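Local coordinates for single-stranded DNA-binding protein (Thermus aquaticus, PDB 2FXQ), which binds single-stranded DNA and probably recruits partner proteins to it during DNA replication, recombination and repair, at residues Q130-G135 against G194-G199. Numbering follows the deposited sequence.
Sequences QVILMG and GLLVIG
M134 and L196 face each other across two antiparallel strands of an OB fold, the second of the two SSB domains in this chain. Six backbone hydrogen bonds join residues 130-135 to 194-199, two at each of the pairs V131 with G199, L133 with V197 and G135 with L195. The V197 N to L133 O bond is nearly straight, 2.8 Å long, and lies in the carbonyl plane. The tight part is apolar. On one face L133 and V197 meet through their CB atoms, 4.2 Å apart, and turn with V131 and L195 into the domain interior, where L157 and V176 close over L133 and V197. On the other face I132, M134, L196 and I198 form an apolar patch. F77 of the second subunit packs on L196, while R223 of the same chain lies against I198. M134 has CG anti to its N (chi1 -166°), and a bend at chi3 (-93°) swings the methyl back across the strand gap. CE then sits 3.5 Å from L196 CD1 and 3.6 Å from L196 CB. An alanine here removes the thioether arm and is likely to open a gap beside L196 CB and CD1, with I132 left as the remaining side-chain neighbour of L196 across the strands. I132 lies alongside both L196 and I198, with CG1 4.1 Å from I198 CD1. At the Q130 end the backbone bonds stay short, but the Q130 side chain is partly exposed and meets water. It runs beside I198, with OE1 near CG2. It also packs on Q130 of the second subunit. V131 N bonds G199 O from well above the carbonyl plane, 54° out of it. One water gives hydrogen bonds to this same G199 O, at 3.1 Å, and to Q130 OE1, at 2.9 Å.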
loop_
_atom_site.group_PDB
_atom_site.type_symbol
_atom_site.label_atom_id
_atom_site.label_comp_id
_atom_site.label_asym_id
_atom_site.label_seq_id
_atom_site.Cartn_x
_atom_site.Cartn_y
_atom_site.Cartn_z
ATOM N N GLN A 130 3.083 4.516 -3.445
ATOM C CA GLN A 130 3.348 3.081 -3.439
ATOM C C GLN A 130 2.923 2.451 -4.747
ATOM O O GLN A 130 1.841 2.768 -5.286
ATOM C CB GLN A 130 2.569 2.365 -2.301
ATOM C CG GLN A 130 2.787 0.753 -2.305
ATOM C CD GLN A 130 2.668 0.051 -0.926
ATOM O OE1 GLN A 130 3.634 0.015 -0.128
ATOM N NE2 GLN A 130 1.488 -0.510 -0.660
ATOM N N VAL A 131 3.758 1.539 -5.281
ATOM C CA VAL A 131 3.357 0.815 -6.438
ATOM C C VAL A 131 3.522 -0.691 -6.124
ATOM O O VAL A 131 4.480 -1.074 -5.455
ATOM C CB VAL A 131 4.371 1.177 -7.599
ATOM C CG1 VAL A 131 4.069 0.292 -8.816
ATOM C CG2 VAL A 131 4.273 2.722 -7.983
ATOM N N ILE A 132 2.558 -1.522 -6.574
ATOM C CA ILE A 132 2.696 -2.979 -6.452
ATOM C C ILE A 132 2.612 -3.509 -7.888
ATOM O O ILE A 132 1.613 -3.255 -8.599
ATOM C CB ILE A 132 1.616 -3.574 -5.583
ATOM C CG1 ILE A 132 1.731 -2.991 -4.156
ATOM C CG2 ILE A 132 1.803 -5.153 -5.532
ATOM C CD1 ILE A 132 0.572 -3.542 -3.156
ATOM N N LEU A 133 3.651 -4.248 -8.327
ATOM C CA LEU A 133 3.598 -4.835 -9.654
ATOM C C LEU A 133 3.880 -6.319 -9.498
ATOM O O LEU A 133 4.716 -6.717 -8.679
ATOM C CB LEU A 133 4.724 -4.282 -10.584
ATOM C CG LEU A 133 4.783 -2.760 -10.810
ATOM C CD1 LEU A 133 5.998 -2.316 -11.674
ATOM C CD2 LEU A 133 3.452 -2.279 -11.440
ATOM N N MET A 134 3.261 -7.135 -10.336
ATOM C CA MET A 134 3.728 -8.521 -10.408
ATOM C C MET A 134 3.715 -8.872 -11.874
ATOM O O MET A 134 2.680 -8.652 -12.583
ATOM C CB MET A 134 2.793 -9.471 -9.669
ATOM C CG MET A 134 3.522 -10.921 -9.442
ATOM S SD MET A 134 2.493 -11.887 -8.395
ATOM C CE MET A 134 3.087 -11.589 -6.807
ATOM N N GLY A 135 4.819 -9.449 -12.349
ATOM C CA GLY A 135 4.885 -9.777 -13.785
ATOM C C GLY A 135 6.094 -10.675 -14.065
ATOM O O GLY A 135 6.498 -11.434 -13.182
ATOM N N GLY A 194 9.348 -14.695 -12.842
ATOM C CA GLY A 194 8.292 -13.940 -12.199
ATOM C C GLY A 194 8.927 -13.066 -11.105
ATOM O O GLY A 194 9.980 -13.390 -10.495
ATOM N N LEU A 195 8.299 -11.917 -10.894
ATOM C CA LEU A 195 8.786 -10.956 -9.934
ATOM C C LEU A 195 7.612 -10.188 -9.341
ATOM O O LEU A 195 6.782 -9.636 -10.081
ATOM C CB LEU A 195 9.737 -9.988 -10.632
ATOM C CG LEU A 195 10.505 -9.029 -9.718
ATOM C CD1 LEU A 195 11.381 -9.829 -8.713
ATOM C CD2 LEU A 195 11.346 -8.031 -10.573
ATOM N N LEU A 196 7.604 -10.066 -7.998
ATOM C CA LEU A 196 6.712 -9.118 -7.295
ATOM C C LEU A 196 7.521 -7.887 -6.868
ATOM O O LEU A 196 8.602 -8.039 -6.280
ATOM C CB LEU A 196 6.170 -9.834 -6.038
ATOM C CG LEU A 196 5.382 -8.943 -5.015
ATOM C CD1 LEU A 196 4.085 -8.421 -5.681
ATOM C CD2 LEU A 196 5.006 -9.762 -3.784
ATOM N N VAL A 197 7.050 -6.681 -7.197
ATOM C CA VAL A 197 7.798 -5.486 -6.815
ATOM C C VAL A 197 6.901 -4.670 -5.891
ATOM O O VAL A 197 5.743 -4.439 -6.239
ATOM C CB VAL A 197 7.979 -4.658 -8.006
ATOM C CG1 VAL A 197 8.750 -3.298 -7.718
ATOM C CG2 VAL A 197 8.751 -5.491 -9.147
ATOM N N ILE A 198 7.454 -4.190 -4.774
ATOM C CA ILE A 198 6.763 -3.196 -3.977
ATOM C C ILE A 198 7.676 -1.973 -4.122
ATOM O O ILE A 198 8.860 -2.071 -3.824
ATOM C CB ILE A 198 6.582 -3.594 -2.461
ATOM C CG1 ILE A 198 6.100 -5.069 -2.221
ATOM C CG2 ILE A 198 5.750 -2.473 -1.695
ATOM C CD1 ILE A 198 4.682 -5.401 -2.600
ATOM N N GLY A 199 7.161 -0.864 -4.623
ATOM C CA GLY A 199 8.068 0.245 -4.835
ATOM C C GLY A 199 7.338 1.568 -4.776
ATOM O O GLY A 199 6.300 1.665 -4.161
HETATM O O HOH W 1 6.213 1.017 -1.109
#